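Long-range contact in carboxylesterase (Ferroplasma acidiphilum, PDB 3WJ2), which probably hydrolyses carboxylic ester bonds, as an enzyme of the alpha/beta-hydrolase fold: residues P231-M245 with P256-V269. Sequence-based numbering, arbitrary orientation.
Sequences PLVADDFSNLPPAIM and PEETYVKKLREAGV
Phe237 and Tyr260 meet at the middle of this contact, their rings steeply inclined at 83° with CE1 of Phe237 3.4 Å from CE1 of Tyr260. Tyr260 swings its ring out from the helix with CG anti to the backbone N (chi1 -163°), into a ring of apolar neighbours: Leu232 CD2 lies at its edge, 3.7 Å from CD1, and Pro231 CB touches its hydroxyl end. Met245 bends at chi2 and chi3, turning its methyl CE onto Tyr260 CD2 and to 3.5 Å from Glu257 O; nearer the strand the fit is tight, with Met245 CB 3.4 Å from Val261 CG2. Along CD2 and CE2 the Phe237 ring meets CB and CE of Lys263 obliquely, on the same side of its plane as Tyr260.

Toward the helix end, Leu264 spreads its methyls, CD1 to Ala243 CB and CD2 to Leu240 CD1. Val269 CG2 packs 3.2 Å from Phe237 O, a buried carbonyl without a hydrogen-bond partner, and CG1 touches the carbonyls of Leu240 and Pro241. No direct hydrogen bond crosses; instead two waters link Ala267 O to Ser238 OG and Asn239 N. Asp236 OD1 accepts from Ser238 N, closing an Asx turn, and also from Ser238 OG. Gly268 ends the helix in a Schellman motif, and strand 243-248, helix 254-266 and strand 271-280 form a beta-alpha-beta crossover between parallel neighbours in the alpha/beta-hydrolase sheet.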
loop_
_atom_site.group_PDB
_atom_site.type_symbol
_atom_site.label_atom_id
_atom_site.label_comp_id
_atom_site.label_asym_id
_atom_site.label_seq_id
_atom_site.Cartn_x
_atom_site.Cartn_y
_atom_site.Cartn_z
ATOM N N PRO B 231 -1.878 -2.233 23.731
ATOM C CA PRO B 231 -1.263 -3.556 23.694
ATOM C C PRO B 231 -0.044 -3.623 22.773
ATOM O O PRO B 231 0.814 -4.488 22.969
ATOM C CB PRO B 231 -2.412 -4.470 23.142
ATOM C CG PRO B 231 -3.630 -3.808 23.801
ATOM C CD PRO B 231 -3.359 -2.280 23.673
ATOM N N LEU B 232 0.027 -2.740 21.768
ATOM C CA LEU B 232 1.163 -2.828 20.866
ATOM C C LEU B 232 2.428 -2.411 21.587
ATOM O O LEU B 232 3.491 -2.639 21.019
ATOM C CB LEU B 232 0.925 -1.956 19.588
ATOM C CG LEU B 232 0.259 -2.837 18.570
ATOM C CD1 LEU B 232 -0.345 -1.911 17.431
ATOM C CD2 LEU B 232 1.238 -3.889 17.899
ATOM N N VAL B 233 2.350 -1.826 22.775
ATOM C CA VAL B 233 3.614 -1.482 23.496
ATOM C C VAL B 233 4.148 -2.653 24.312
ATOM O O VAL B 233 5.245 -2.484 24.928
ATOM C CB VAL B 233 3.497 -0.105 24.243
ATOM C CG1 VAL B 233 3.061 1.017 23.286
ATOM C CG2 VAL B 233 2.642 -0.193 25.364
ATOM N N ALA B 234 3.435 -3.796 24.415
ATOM C CA ALA B 234 3.906 -5.018 25.132
ATOM C C ALA B 234 5.228 -5.443 24.508
ATOM O O ALA B 234 5.487 -5.224 23.343
ATOM C CB ALA B 234 2.931 -6.159 25.025
ATOM N N ASP B 235 6.071 -6.018 25.323
ATOM C CA ASP B 235 7.327 -6.455 24.720
ATOM C C ASP B 235 7.325 -7.960 24.394
ATOM O O ASP B 235 8.276 -8.460 23.790
ATOM C CB ASP B 235 8.532 -5.965 25.559
ATOM C CG ASP B 235 8.438 -6.386 26.991
ATOM O OD1 ASP B 235 7.832 -7.464 27.251
ATOM O OD2 ASP B 235 8.977 -5.624 27.867
ATOM N N ASP B 236 6.225 -8.667 24.696
ATOM C CA ASP B 236 6.157 -10.094 24.560
ATOM C C ASP B 236 4.691 -10.464 24.259
ATOM O O ASP B 236 3.795 -10.059 25.032
ATOM C CB ASP B 236 6.561 -10.742 25.895
ATOM C CG ASP B 236 6.421 -12.268 25.897
ATOM O OD1 ASP B 236 6.309 -12.850 24.831
ATOM O OD2 ASP B 236 6.545 -12.912 26.981
ATOM N N PHE B 237 4.468 -11.181 23.150
ATOM C CA PHE B 237 3.130 -11.700 22.830
ATOM C C PHE B 237 2.937 -13.183 23.031
ATOM O O PHE B 237 1.900 -13.723 22.643
ATOM C CB PHE B 237 2.787 -11.207 21.435
ATOM C CG PHE B 237 2.776 -9.716 21.363
ATOM C CD1 PHE B 237 1.650 -8.985 21.874
ATOM C CD2 PHE B 237 3.796 -9.031 20.800
ATOM C CE1 PHE B 237 1.659 -7.587 21.826
ATOM C CE2 PHE B 237 3.852 -7.696 20.730
ATOM C CZ PHE B 237 2.732 -6.902 21.231
ATOM N N SER B 238 3.899 -13.880 23.693
ATOM C CA SER B 238 3.761 -15.285 23.976
ATOM C C SER B 238 2.616 -15.632 24.853
ATOM O O SER B 238 2.287 -14.865 25.798
ATOM C CB SER B 238 5.036 -15.755 24.774
ATOM O OG SER B 238 6.163 -15.354 24.068
ATOM N N ASN B 239 2.049 -16.813 24.627
ATOM C CA ASN B 239 1.179 -17.428 25.543
ATOM C C ASN B 239 -0.116 -16.635 25.734
ATOM O O ASN B 239 -0.836 -16.831 26.712
ATOM C CB ASN B 239 1.871 -17.633 26.888
ATOM C CG ASN B 239 3.095 -18.563 26.720
ATOM O OD1 ASN B 239 2.960 -19.601 26.060
ATOM N ND2 ASN B 239 4.264 -18.166 27.226
ATOM N N LEU B 240 -0.446 -15.876 24.703
ATOM C CA LEU B 240 -1.819 -15.255 24.644
ATOM C C LEU B 240 -2.854 -16.223 24.049
ATOM O O LEU B 240 -2.499 -17.182 23.322
ATOM C CB LEU B 240 -1.732 -14.009 23.776
ATOM C CG LEU B 240 -0.968 -12.879 24.434
ATOM C CD1 LEU B 240 -0.755 -11.671 23.591
ATOM C CD2 LEU B 240 -1.629 -12.442 25.829
ATOM N N PRO B 241 -4.140 -15.997 24.329
ATOM C CA PRO B 241 -5.185 -16.821 23.742
ATOM C C PRO B 241 -5.283 -16.736 22.211
ATOM O O PRO B 241 -4.942 -15.714 21.636
ATOM C CB PRO B 241 -6.479 -16.195 24.306
ATOM C CG PRO B 241 -6.051 -15.386 25.563
ATOM C CD PRO B 241 -4.665 -14.851 25.102
ATOM N N PRO B 242 -5.739 -17.826 21.573
ATOM C CA PRO B 242 -5.944 -17.838 20.105
ATOM C C PRO B 242 -6.783 -16.566 19.760
ATOM O O PRO B 242 -7.673 -16.199 20.569
ATOM C CB PRO B 242 -6.738 -19.112 19.881
ATOM C CG PRO B 242 -6.285 -20.004 21.098
ATOM C CD PRO B 242 -6.132 -19.090 22.234
ATOM N N ALA B 243 -6.473 -15.970 18.618
ATOM C CA ALA B 243 -7.096 -14.700 18.265
ATOM C C ALA B 243 -7.813 -14.833 16.906
ATOM O O ALA B 243 -7.376 -15.589 15.974
ATOM C CB ALA B 243 -6.079 -13.597 18.142
ATOM N N ILE B 244 -8.923 -14.063 16.816
ATOM C CA ILE B 244 -9.521 -13.734 15.494
ATOM C C ILE B 244 -9.459 -12.207 15.416
ATOM O O ILE B 244 -9.982 -11.503 16.309
ATOM C CB ILE B 244 -10.944 -14.185 15.400
ATOM C CG1 ILE B 244 -11.068 -15.698 15.648
ATOM C CG2 ILE B 244 -11.576 -13.760 14.041
ATOM C CD1 ILE B 244 -12.609 -16.186 15.813
ATOM N N MET B 245 -8.877 -11.681 14.313
ATOM C CA MET B 245 -8.696 -10.232 14.120
ATOM C C MET B 245 -9.402 -9.867 12.839
ATOM O O MET B 245 -9.200 -10.490 11.808
ATOM C CB MET B 245 -7.217 -9.804 13.965
ATOM C CG MET B 245 -7.058 -8.347 13.571
ATOM S SD MET B 245 -7.364 -7.221 14.988
ATOM C CE MET B 245 -5.811 -7.425 15.984
ATOM N N PRO B 256 -2.090 -0.654 12.423
ATOM C CA PRO B 256 -1.645 -1.281 13.688
ATOM C C PRO B 256 -2.309 -2.619 13.999
ATOM O O PRO B 256 -1.682 -3.506 14.613
ATOM C CB PRO B 256 -1.980 -0.191 14.764
ATOM C CG PRO B 256 -1.997 1.155 13.976
ATOM C CD PRO B 256 -2.655 0.690 12.647
ATOM N N GLU B 257 -3.577 -2.797 13.569
ATOM C CA GLU B 257 -4.195 -4.075 13.806
ATOM C C GLU B 257 -3.570 -5.202 13.063
ATOM O O GLU B 257 -3.551 -6.339 13.486
ATOM C CB GLU B 257 -5.730 -3.965 13.407
ATOM C CG GLU B 257 -6.467 -2.964 14.316
ATOM C CD GLU B 257 -7.770 -2.514 13.682
ATOM O OE1 GLU B 257 -8.012 -2.951 12.545
ATOM O OE2 GLU B 257 -8.480 -1.674 14.361
ATOM N N GLU B 258 -3.181 -4.926 11.799
ATOM C CA GLU B 258 -2.630 -5.956 10.918
ATOM C C GLU B 258 -1.214 -6.241 11.462
ATOM O O GLU B 258 -0.861 -7.447 11.505
ATOM C CB GLU B 258 -2.606 -5.459 9.467
ATOM C CG GLU B 258 -4.128 -5.294 9.023
ATOM C CD GLU B 258 -4.304 -5.098 7.541
ATOM O OE1 GLU B 258 -3.295 -4.870 6.753
ATOM O OE2 GLU B 258 -5.468 -5.125 7.102
ATOM N N THR B 259 -0.582 -5.237 12.043
ATOM C CA THR B 259 0.748 -5.534 12.723
ATOM C C THR B 259 0.536 -6.413 13.933
ATOM O O THR B 259 1.239 -7.421 14.130
ATOM C CB THR B 259 1.391 -4.251 13.179
ATOM O OG1 THR B 259 1.733 -3.464 11.998
ATOM C CG2 THR B 259 2.595 -4.446 14.125
ATOM N N TYR B 260 -0.547 -6.169 14.700
ATOM C CA TYR B 260 -0.785 -6.987 15.864
ATOM C C TYR B 260 -0.969 -8.453 15.548
ATOM O O TYR B 260 -0.451 -9.332 16.270
ATOM C CB TYR B 260 -1.994 -6.411 16.657
ATOM C CG TYR B 260 -2.117 -6.899 18.101
ATOM C CD1 TYR B 260 -1.245 -6.357 19.033
ATOM C CD2 TYR B 260 -3.045 -7.826 18.521
ATOM C CE1 TYR B 260 -1.348 -6.687 20.425
ATOM C CE2 TYR B 260 -3.125 -8.196 19.891
ATOM C CZ TYR B 260 -2.217 -7.634 20.802
ATOM O OH TYR B 260 -2.329 -7.937 22.143
ATOM N N VAL B 261 -1.774 -8.814 14.530
ATOM C CA VAL B 261 -1.888 -10.198 14.104
ATOM C C VAL B 261 -0.527 -10.870 13.823
ATOM O O VAL B 261 -0.311 -12.015 14.229
ATOM C CB VAL B 261 -2.707 -10.307 12.702
ATOM C CG1 VAL B 261 -2.584 -11.801 12.090
ATOM C CG2 VAL B 261 -4.010 -10.028 13.001
ATOM N N LYS B 262 0.282 -10.123 13.091
ATOM C CA LYS B 262 1.621 -10.616 12.712
ATOM C C LYS B 262 2.480 -10.816 13.924
ATOM O O LYS B 262 3.164 -11.853 13.990
ATOM C CB LYS B 262 2.267 -9.699 11.760
ATOM C CG LYS B 262 1.503 -9.625 10.342
ATOM C CD LYS B 262 1.903 -8.484 9.478
ATOM C CE LYS B 262 1.211 -8.726 8.044
ATOM N NZ LYS B 262 1.493 -7.593 7.209
ATOM N N LYS B 263 2.407 -9.905 14.880
ATOM C CA LYS B 263 3.186 -10.100 16.143
ATOM C C LYS B 263 2.734 -11.310 16.907
ATOM O O LYS B 263 3.509 -12.014 17.550
ATOM C CB LYS B 263 3.135 -8.849 17.048
ATOM C CG LYS B 263 3.761 -7.571 16.407
ATOM C CD LYS B 263 5.233 -7.910 16.198
ATOM C CE LYS B 263 5.955 -7.837 17.609
ATOM N NZ LYS B 263 7.447 -8.292 17.421
ATOM N N LEU B 264 1.407 -11.551 16.983
ATOM C CA LEU B 264 0.879 -12.708 17.621
ATOM C C LEU B 264 1.459 -13.984 16.967
ATOM O O LEU B 264 1.881 -14.870 17.671
ATOM C CB LEU B 264 -0.707 -12.810 17.600
ATOM C CG LEU B 264 -1.299 -11.696 18.455
ATOM C CD1 LEU B 264 -2.862 -11.811 18.386
ATOM C CD2 LEU B 264 -0.971 -11.757 19.936
ATOM N N ARG B 265 1.416 -14.068 15.624
ATOM C CA ARG B 265 1.884 -15.297 14.901
ATOM C C ARG B 265 3.420 -15.436 15.077
ATOM O O ARG B 265 3.811 -16.585 15.245
ATOM C CB ARG B 265 1.532 -15.162 13.405
ATOM C CG ARG B 265 -0.030 -15.255 13.133
ATOM C CD ARG B 265 -0.579 -16.599 13.570
ATOM N NE ARG B 265 0.145 -17.691 12.886
ATOM C CZ ARG B 265 0.742 -18.682 13.508
ATOM N NH1 ARG B 265 0.769 -18.758 14.834
ATOM N NH2 ARG B 265 1.363 -19.656 12.777
ATOM N N GLU B 266 4.125 -14.322 15.055
ATOM C CA GLU B 266 5.617 -14.374 15.358
ATOM C C GLU B 266 5.911 -14.983 16.716
ATOM O O GLU B 266 7.016 -15.648 16.892
ATOM C CB GLU B 266 6.169 -12.980 15.277
ATOM C CG GLU B 266 7.686 -12.832 15.577
ATOM C CD GLU B 266 8.022 -11.368 15.567
ATOM O OE1 GLU B 266 7.546 -10.676 16.506
ATOM O OE2 GLU B 266 8.721 -10.895 14.616
ATOM N N ALA B 267 5.043 -14.818 17.728
ATOM C CA ALA B 267 5.202 -15.406 19.109
ATOM C C ALA B 267 4.602 -16.773 19.276
ATOM O O ALA B 267 4.527 -17.359 20.362
ATOM C CB ALA B 267 4.559 -14.386 20.102
ATOM N N GLY B 268 4.072 -17.331 18.163
ATOM C CA GLY B 268 3.469 -18.600 18.131
ATOM C C GLY B 268 2.081 -18.804 18.693
ATOM O O GLY B 268 1.710 -19.905 19.110
ATOM N N VAL B 269 1.331 -17.685 18.741
ATOM C CA VAL B 269 -0.071 -17.729 19.206
ATOM C C VAL B 269 -0.935 -17.996 17.937
ATOM O O VAL B 269 -0.637 -17.369 16.929
ATOM C CB VAL B 269 -0.408 -16.362 19.735
ATOM C CG1 VAL B 269 -1.894 -16.234 20.138
ATOM C CG2 VAL B 269 0.502 -16.078 21.045
HETATM O O HOH W 1 6.943 -16.951 21.703
HETATM O O HOH W 2 3.182 -18.511 22.514
#